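PDB 7CBD: exoglucanase A from Cellulomonas fimi, which hydrolyses the beta-1,4-glucosidic links of cellulose with inversion at the anomeric carbon through this family 6 catalytic domain, releasing cellobiose from non-reducing chain ends. Local coordinates for residues N235-E240 with D326-R331; L338-G343 with V421-N426; G332-P337 with R387-T392. All coordinates share one frame; numbering follows the deposited sequence.

Contact 1: N235-E240 with D326-R331; sequences NTTPLE and DRRVHR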
loop_
_atom_site.group_PDB
_atom_site.type_symbol
_atom_site.label_atom_id
_atom_site.label_comp_id
_atom_site.label_asym_id
_atom_site.label_seq_id
_atom_site.Cartn_x
_atom_site.Cartn_y
_atom_site.Cartn_z
ATOM N N ASN A 235 2.236 3.044 -2.338
ATOM C CA ASN A 235 2.622 3.677 -3.589
ATOM C C ASN A 235 1.549 4.668 -4.011
ATOM O O ASN A 235 0.583 4.927 -3.283
ATOM C CB ASN A 235 2.942 2.631 -4.669
ATOM C CG ASN A 235 4.006 3.112 -5.651
ATOM O OD1 ASN A 235 3.714 3.867 -6.579
ATOM N ND2 ASN A 235 5.246 2.698 -5.437
ATOM N N THR A 236 1.745 5.254 -5.189
ATOM C CA THR A 236 0.915 6.349 -5.661
ATOM C C THR A 236 0.406 6.154 -7.080
ATOM O O THR A 236 -0.250 7.057 -7.605
ATOM C CB THR A 236 1.662 7.689 -5.562
ATOM O OG1 THR A 236 2.860 7.627 -6.347
ATOM C CG2 THR A 236 2.030 7.995 -4.121
ATOM N N THR A 237 0.658 5.014 -7.707
ATOM C CA THR A 237 0.220 4.832 -9.083
ATOM C C THR A 237 -1.297 4.989 -9.151
ATOM O O THR A 237 -2.008 4.407 -8.322
ATOM C CB THR A 237 0.649 3.455 -9.560
ATOM O OG1 THR A 237 2.078 3.383 -9.490
ATOM C CG2 THR A 237 0.190 3.213 -10.988
ATOM N N PRO A 238 -1.826 5.787 -10.083
ATOM C CA PRO A 238 -3.256 6.116 -10.033
ATOM C C PRO A 238 -4.151 4.902 -10.191
ATOM O O PRO A 238 -3.792 3.904 -10.818
ATOM C CB PRO A 238 -3.457 7.093 -11.201
ATOM C CG PRO A 238 -2.242 6.993 -12.025
ATOM C CD PRO A 238 -1.123 6.547 -11.127
ATOM N N LEU A 239 -5.343 5.022 -9.616
ATOM C CA LEU A 239 -6.375 4.017 -9.815
ATOM C C LEU A 239 -6.721 3.897 -11.295
ATOM O O LEU A 239 -6.762 2.794 -11.854
ATOM C CB LEU A 239 -7.603 4.400 -8.987
ATOM C CG LEU A 239 -8.731 3.377 -8.942
ATOM C CD1 LEU A 239 -8.250 2.072 -8.294
ATOM C CD2 LEU A 239 -9.928 3.942 -8.205
ATOM N N GLU A 240 -6.976 5.033 -11.943
ATOM C CA GLU A 240 -7.236 5.099 -13.372
ATOM C C GLU A 240 -6.537 6.322 -13.945
ATOM O O GLU A 240 -6.399 7.350 -13.273
ATOM C CB GLU A 240 -8.735 5.218 -13.688
ATOM C CG GLU A 240 -9.511 3.933 -13.482
ATOM C CD GLU A 240 -10.845 3.933 -14.198
ATOM O OE1 GLU A 240 -11.744 4.675 -13.761
ATOM O OE2 GLU A 240 -10.991 3.190 -15.195
ATOM N N ASP A 326 -0.691 10.937 -13.012
ATOM C CA ASP A 326 0.497 10.667 -12.209
ATOM C C ASP A 326 1.553 11.692 -12.591
ATOM O O ASP A 326 2.046 11.680 -13.724
ATOM C CB ASP A 326 0.986 9.252 -12.506
ATOM C CG ASP A 326 2.086 8.794 -11.560
ATOM O OD1 ASP A 326 2.842 9.637 -11.029
ATOM O OD2 ASP A 326 2.205 7.569 -11.363
ATOM N N ARG A 327 1.891 12.588 -11.662
ATOM C CA ARG A 327 2.815 13.684 -11.943
ATOM C C ARG A 327 4.245 13.385 -11.505
ATOM O O ARG A 327 5.077 14.293 -11.490
ATOM C CB ARG A 327 2.325 14.994 -11.305
ATOM C CG ARG A 327 0.896 15.410 -11.659
ATOM C CD ARG A 327 0.629 15.415 -13.158
ATOM N NE ARG A 327 1.570 16.262 -13.882
ATOM C CZ ARG A 327 1.685 16.298 -15.207
ATOM N NH1 ARG A 327 2.591 17.085 -15.766
ATOM N NH2 ARG A 327 0.909 15.542 -15.977
ATOM N N ARG A 328 4.554 12.144 -11.149
ATOM C CA ARG A 328 5.903 11.819 -10.720
ATOM C C ARG A 328 6.908 11.998 -11.854
ATOM O O ARG A 328 6.568 12.011 -13.041
ATOM C CB ARG A 328 5.965 10.374 -10.240
ATOM C CG ARG A 328 5.352 10.165 -8.876
ATOM C CD ARG A 328 5.509 8.734 -8.438
ATOM N NE ARG A 328 4.602 7.866 -9.169
ATOM C CZ ARG A 328 4.425 6.579 -8.897
ATOM N NH1 ARG A 328 5.141 5.990 -7.948
ATOM N NH2 ARG A 328 3.544 5.874 -9.593
ATOM N N VAL A 329 8.174 12.139 -11.462
ATOM C CA VAL A 329 9.262 12.157 -12.436
ATOM C C VAL A 329 9.326 10.828 -13.187
ATOM O O VAL A 329 9.622 10.784 -14.387
ATOM C CB VAL A 329 10.593 12.492 -11.733
ATOM C CG1 VAL A 329 11.723 12.615 -12.742
ATOM C CG2 VAL A 329 10.474 13.781 -10.915
ATOM N N HIS A 330 9.030 9.727 -12.500
ATOM C CA HIS A 330 9.211 8.377 -13.019
ATOM C C HIS A 330 8.404 7.459 -12.120
ATOM O O HIS A 330 8.264 7.727 -10.925
ATOM C CB HIS A 330 10.700 8.010 -12.977
ATOM C CG HIS A 330 11.038 6.689 -13.599
ATOM N ND1 HIS A 330 10.831 5.483 -12.959
ATOM C CD2 HIS A 330 11.613 6.390 -14.788
ATOM C CE1 HIS A 330 11.240 4.498 -13.738
ATOM N NE2 HIS A 330 11.716 5.021 -14.855
ATOM N N ARG A 331 7.860 6.389 -12.704
ATOM C CA ARG A 331 6.946 5.522 -11.973
ATOM C C ARG A 331 7.636 4.681 -10.906
ATOM O O ARG A 331 6.942 4.027 -10.117
ATOM C CB ARG A 331 6.203 4.614 -12.950
ATOM C CG ARG A 331 5.471 5.361 -14.048
ATOM C CD ARG A 331 4.731 4.426 -14.971
ATOM N NE ARG A 331 3.436 4.063 -14.405
ATOM C CZ ARG A 331 2.744 2.965 -14.702
ATOM N NH1 ARG A 331 1.541 2.790 -14.172
ATOM N NH2 ARG A 331 3.238 2.052 -15.529
HETATM O O HOH W 1 7.281 3.569 -7.331
#
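Asp326 meets Pro238 first: its OD2 lies 3.5 Å from Pro238 CD, a van der Waals touch of a carboxylate oxygen on a ring CH2. The same carboxylate closes an Asx turn, its OD1 accepting from the backbone N of Arg328. With CG anti to the backbone N (chi1 -171°), Asp326 presents both oxygens to the Arg328 guanidinium, which grips it side-on: NE bonds OD1 and NH2 bonds OD2 (2.8 Å), each through the syn lone pair and near the guanidinium plane. Across the contact, Arg328 NH2 reaches Thr237 OG1 (also bonded to His195) in plane at 2.9 Å, and NH1, which also bonds Ala333 O, donates to Asn235 OD1 at 2.9 Å, though bent (137°) and tilted from both flat groups. Thr236 OG1 sits 3.1 Å above the guanidinium plane, while Arg331 CA covers the opposite face. Arg331 NH1 lies 3.5 Å from Thr237 CG2, its NH2 donates to Asp267 O, and its carbonyl O takes a water that accepts from Asn235 ND2. Buried and held from both loops, Arg328 is consistent with a second-shell role in the family 6 active site: the Thr236 side chain lies about 6 Å from that of Asp371, a predicted active-site residue.

Contact 2: L338-G343 with V421-N426; sequences LGAGIG and VTLVKN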
loop_
_atom_site.group_PDB
_atom_site.type_symbol
_atom_site.label_atom_id
_atom_site.label_comp_id
_atom_site.label_asym_id
_atom_site.label_seq_id
_atom_site.Cartn_x
_atom_site.Cartn_y
_atom_site.Cartn_z
ATOM N N LEU A 338 6.743 14.043 -4.572
ATOM C CA LEU A 338 6.081 15.333 -4.454
ATOM C C LEU A 338 4.757 15.347 -5.206
ATOM O O LEU A 338 4.644 14.815 -6.314
ATOM C CB LEU A 338 6.991 16.424 -5.013
ATOM C CG LEU A 338 8.010 16.937 -3.991
ATOM C CD1 LEU A 338 9.167 17.637 -4.680
ATOM C CD2 LEU A 338 7.347 17.860 -2.977
ATOM N N GLY A 339 3.751 15.968 -4.592
ATOM C CA GLY A 339 2.503 16.278 -5.261
ATOM C C GLY A 339 1.413 15.234 -5.155
ATOM O O GLY A 339 0.301 15.476 -5.641
ATOM N N ALA A 340 1.678 14.098 -4.519
ATOM C CA ALA A 340 0.679 13.041 -4.424
ATOM C C ALA A 340 -0.521 13.500 -3.595
ATOM O O ALA A 340 -0.400 14.336 -2.691
ATOM C CB ALA A 340 1.302 11.804 -3.782
ATOM N N GLY A 341 -1.691 12.946 -3.927
ATOM C CA GLY A 341 -2.910 13.244 -3.210
ATOM C C GLY A 341 -3.638 11.976 -2.801
ATOM O O GLY A 341 -3.453 10.908 -3.381
ATOM N N ILE A 342 -4.481 12.121 -1.775
ATOM C CA ILE A 342 -5.320 11.019 -1.315
ATOM C C ILE A 342 -6.247 10.570 -2.438
ATOM O O ILE A 342 -6.718 11.383 -3.244
ATOM C CB ILE A 342 -6.091 11.471 -0.061
ATOM C CG1 ILE A 342 -5.129 11.584 1.125
ATOM C CG2 ILE A 342 -7.241 10.540 0.264
ATOM C CD1 ILE A 342 -5.720 12.246 2.358
ATOM N N GLY A 343 -6.499 9.269 -2.510
ATOM C CA GLY A 343 -7.380 8.689 -3.511
ATOM C C GLY A 343 -8.764 8.367 -2.984
ATOM O O GLY A 343 -9.259 8.989 -2.034
ATOM N N VAL A 421 -0.555 17.917 4.308
ATOM C CA VAL A 421 -1.237 19.076 3.736
ATOM C C VAL A 421 -1.441 18.878 2.238
ATOM O O VAL A 421 -2.548 19.054 1.711
ATOM C CB VAL A 421 -0.452 20.360 4.048
ATOM C CG1 VAL A 421 -0.939 21.522 3.192
ATOM C CG2 VAL A 421 -0.564 20.697 5.521
ATOM N N THR A 422 -0.372 18.497 1.532
ATOM C CA THR A 422 -0.464 18.280 0.090
ATOM C C THR A 422 -1.396 17.120 -0.239
ATOM O O THR A 422 -2.198 17.209 -1.178
ATOM C CB THR A 422 0.933 18.026 -0.470
ATOM O OG1 THR A 422 1.721 19.204 -0.286
ATOM C CG2 THR A 422 0.881 17.683 -1.953
ATOM N N LEU A 423 -1.308 16.025 0.528
ATOM C CA LEU A 423 -2.156 14.862 0.277
ATOM C C LEU A 423 -3.630 15.228 0.342
ATOM O O LEU A 423 -4.434 14.744 -0.465
ATOM C CB LEU A 423 -1.856 13.760 1.290
ATOM C CG LEU A 423 -0.601 12.933 1.029
ATOM C CD1 LEU A 423 -0.299 12.071 2.244
ATOM C CD2 LEU A 423 -0.767 12.071 -0.217
ATOM N N VAL A 424 -4.009 16.077 1.302
ATOM C CA VAL A 424 -5.407 16.475 1.440
ATOM C C VAL A 424 -5.792 17.485 0.363
ATOM O O VAL A 424 -6.832 17.351 -0.291
ATOM C CB VAL A 424 -5.672 16.999 2.863
ATOM C CG1 VAL A 424 -7.104 17.506 2.995
ATOM C CG2 VAL A 424 -5.404 15.907 3.881
ATOM N N LYS A 425 -4.947 18.499 0.145
ATOM C CA LYS A 425 -5.222 19.485 -0.898
ATOM C C LYS A 425 -5.383 18.823 -2.257
ATOM O O LYS A 425 -6.204 19.252 -3.072
ATOM C CB LYS A 425 -4.084 20.496 -0.970
ATOM C CG LYS A 425 -4.052 21.503 0.154
ATOM C CD LYS A 425 -2.852 22.419 -0.051
ATOM C CE LYS A 425 -2.999 23.734 0.663
ATOM N NZ LYS A 425 -3.117 23.559 2.120
ATOM N N ASN A 426 -4.589 17.786 -2.528
ATOM C CA ASN A 426 -4.544 17.169 -3.847
ATOM C C ASN A 426 -5.388 15.908 -3.936
ATOM O O ASN A 426 -5.187 15.097 -4.846
ATOM C CB ASN A 426 -3.099 16.887 -4.263
ATOM C CG ASN A 426 -2.337 18.151 -4.602
ATOM O OD1 ASN A 426 -2.882 19.254 -4.543
ATOM N ND2 ASN A 426 -1.066 18.000 -4.961
#
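Asn426, the first residue past helix 417-425, reaches back to the loop at Gly339. From the base, Asn426 CB packs 3.8 Å from Gly341 CA; CG, anti to the carbonyl carbon (chi1 -72°), passes 3.9 Å from Gly339 O; and ND2 at the tip donates to that oxygen at 2.9 Å. The bond is nearly straight at the hydrogen (162°) and lies in the amide plane of Asn426, yet ND2 stands well above the Gly339 carbonyl plane. A second bond, from Ile342 N to Leu423 O, is straighter still (173°) and uses a carbonyl in the last turn of the helix. Between the two, the chains come very close: Gly341 CA is 3.4 Å from Asn426 O in a CA-H...O contact, and a beta carbon on Gly341 would clash with that oxygen. Leu423 CD2 lies 3.4 Å from Ala340 O and a little farther from Ala340 CB. The Ile342 and Leu423 side chains cross at about a right angle, meeting through CG1 and CB, and Ile342 CD1 runs beside Val424 CG2. The contact thus combines apolar packing of Leu423 and Ile342 with two directional bonds to backbone carbonyls, one donated by a side-chain amide and one by a backbone N-H.

Contact 3: G332-P337 with R387-T392; sequences GAWCNP and RMCDPT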
loop_
_atom_site.group_PDB
_atom_site.type_symbol
_atom_site.label_atom_id
_atom_site.label_comp_id
_atom_site.label_asym_id
_atom_site.label_seq_id
_atom_site.Cartn_x
_atom_site.Cartn_y
_atom_site.Cartn_z
ATOM N N GLY A 332 8.966 4.658 -10.881
ATOM C CA GLY A 332 9.727 3.981 -9.850
ATOM C C GLY A 332 9.952 4.792 -8.595
ATOM O O GLY A 332 10.622 4.322 -7.670
ATOM N N ALA A 333 9.420 6.014 -8.539
ATOM C CA ALA A 333 9.657 6.910 -7.409
ATOM C C ALA A 333 8.690 6.536 -6.292
ATOM O O ALA A 333 7.522 6.945 -6.283
ATOM C CB ALA A 333 9.515 8.366 -7.840
ATOM N N TRP A 334 9.179 5.747 -5.341
ATOM C CA TRP A 334 8.329 5.203 -4.291
ATOM C C TRP A 334 8.373 6.004 -3.002
ATOM O O TRP A 334 7.480 5.836 -2.166
ATOM C CB TRP A 334 8.695 3.739 -3.978
ATOM C CG TRP A 334 10.088 3.569 -3.444
ATOM C CD1 TRP A 334 11.203 3.239 -4.160
ATOM C CD2 TRP A 334 10.519 3.735 -2.082
ATOM N NE1 TRP A 334 12.297 3.186 -3.331
ATOM C CE2 TRP A 334 11.904 3.483 -2.051
ATOM C CE3 TRP A 334 9.863 4.050 -0.886
ATOM C CZ2 TRP A 334 12.651 3.552 -0.874
ATOM C CZ3 TRP A 334 10.606 4.129 0.281
ATOM C CH2 TRP A 334 11.985 3.872 0.279
ATOM N N CYS A 335 9.373 6.866 -2.807
ATOM C CA CYS A 335 9.581 7.492 -1.507
ATOM C C CYS A 335 9.099 8.939 -1.509
ATOM O O CYS A 335 9.745 9.822 -2.093
ATOM C CB CYS A 335 11.029 7.399 -1.039
ATOM S SG CYS A 335 11.109 7.916 0.685
ATOM N N ASN A 336 7.983 9.183 -0.816
ATOM C CA ASN A 336 7.421 10.516 -0.627
ATOM C C ASN A 336 7.425 11.353 -1.907
ATOM O O ASN A 336 7.870 12.508 -1.876
ATOM C CB ASN A 336 8.213 11.273 0.443
ATOM C CG ASN A 336 8.249 10.554 1.780
ATOM O OD1 ASN A 336 7.242 10.010 2.242
ATOM N ND2 ASN A 336 9.416 10.563 2.422
ATOM N N PRO A 337 6.942 10.845 -3.040
ATOM C CA PRO A 337 6.973 11.663 -4.259
ATOM C C PRO A 337 6.172 12.944 -4.091
ATOM O O PRO A 337 5.059 12.943 -3.565
ATOM C CB PRO A 337 6.340 10.753 -5.314
ATOM C CG PRO A 337 5.478 9.819 -4.532
ATOM C CD PRO A 337 6.241 9.568 -3.264
ATOM N N ARG A 387 18.653 6.827 -0.332
ATOM C CA ARG A 387 18.709 7.975 -1.227
ATOM C C ARG A 387 17.512 8.067 -2.164
ATOM O O ARG A 387 17.316 9.119 -2.781
ATOM C CB ARG A 387 20.030 8.000 -1.994
ATOM C CG ARG A 387 21.229 8.251 -1.099
ATOM C CD ARG A 387 22.390 8.859 -1.858
ATOM N NE ARG A 387 22.134 10.258 -2.194
ATOM C CZ ARG A 387 22.857 10.978 -3.047
ATOM N NH1 ARG A 387 22.532 12.240 -3.282
ATOM N NH2 ARG A 387 23.894 10.433 -3.672
ATOM N N MET A 388 16.687 7.023 -2.266
ATOM C CA MET A 388 15.443 7.185 -3.014
ATOM C C MET A 388 14.500 8.188 -2.355
ATOM O O MET A 388 13.561 8.666 -3.005
ATOM C CB MET A 388 14.767 5.837 -3.228
ATOM C CG MET A 388 15.524 4.962 -4.222
ATOM S SD MET A 388 15.576 5.666 -5.882
ATOM C CE MET A 388 13.893 5.383 -6.424
ATOM N N CYS A 389 14.742 8.526 -1.088
ATOM C CA CYS A 389 13.990 9.537 -0.356
ATOM C C CYS A 389 14.673 10.896 -0.392
ATOM O O CYS A 389 14.185 11.845 0.232
ATOM C CB CYS A 389 13.836 9.094 1.099
ATOM S SG CYS A 389 13.015 7.514 1.295
ATOM N N ASP A 390 15.795 10.998 -1.106
ATOM C CA ASP A 390 16.677 12.157 -1.092
ATOM C C ASP A 390 16.350 13.066 -2.269
ATOM O O ASP A 390 16.535 12.653 -3.429
ATOM C CB ASP A 390 18.100 11.618 -1.220
ATOM C CG ASP A 390 19.180 12.686 -1.205
ATOM O OD1 ASP A 390 18.898 13.907 -1.201
ATOM O OD2 ASP A 390 20.354 12.266 -1.225
ATOM N N PRO A 391 15.888 14.300 -2.033
ATOM C CA PRO A 391 15.594 15.211 -3.157
ATOM C C PRO A 391 16.795 15.546 -4.027
ATOM O O PRO A 391 16.604 16.062 -5.138
ATOM C CB PRO A 391 15.054 16.474 -2.464
ATOM C CG PRO A 391 14.625 16.020 -1.109
ATOM C CD PRO A 391 15.554 14.905 -0.732
ATOM N N THR A 392 18.018 15.293 -3.564
ATOM C CA THR A 392 19.214 15.639 -4.324
ATOM C C THR A 392 19.705 14.498 -5.198
ATOM O O THR A 392 20.677 14.684 -5.937
ATOM C CB THR A 392 20.371 16.069 -3.405
ATOM O OG1 THR A 392 20.927 14.923 -2.743
ATOM C CG2 THR A 392 19.921 17.104 -2.388
HETATM O O HOH W 2 11.554 7.654 -4.671
HETATM O O HOH W 3 11.453 12.195 1.048
#
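Cys335 SG and Cys389 SG are covalently joined at 2.0 Å, with a disulfide torsion of 97°, close to the relaxed right angle. Cys335 extends its sulfur anti to the backbone N (chi1 -169°), which carries it across to the other chain segment, and its CB rests 3.4 Å from Met388 O. Around the bridge lies Trp334: its CH2 is 3.9 Å from Cys389 SG, an oblique sulfur-aromatic contact, while NE1 approaches Met388 CB at 3.6 Å. Met388, bent at both chi2 and chi3, curls its CE back to Gly332 O. The disulfide ties two loops of the family 6 catalytic domain close to its active site, since the Cys335 side chain is about 4 Å from that of the predicted active-site residue Asp371, whose OD2 accepts from Asn336 N. Replacing Trp334 with an alanine would probably leave Met388 CB and Cys389 SG without their aromatic neighbour and open a gap beside the disulfide. Farther out, one water takes a bond from Cys335 N and gives one to Met388 O, and another links Asn336 ND2 to Cys389 O. Within segment 387-392, Arg387 grips Asp390 OD2 with NE (2.9 Å) and NH1, while Asp390 OD1 receives Thr392 N in an Asx turn.

In the fold
All three contacts draw on the loop that follows helix 316-323, pinning successive parts of it to different partners: the loop after strand 228-231 in contact 1, the end of helix 417-425 in contact 2, the 3-10 segment 387-389 in contact 3. All three are buried. In contact 1 every touching residue is buried, and it relies on charge and hydrogen bonds; contacts 2 and 3 also include partly exposed residues such as Asn426 and Trp334. Contact 2 uses one backbone bond, one side-chain amide bond and close glycine packing, contact 3 a covalent bridge and bridging waters. Contact 1 touches both others, Thr236 CG2 packing on Ala340 CB and Arg328 CG on Pro337 CB. Contacts 2 and 3 adjoin only in sequence.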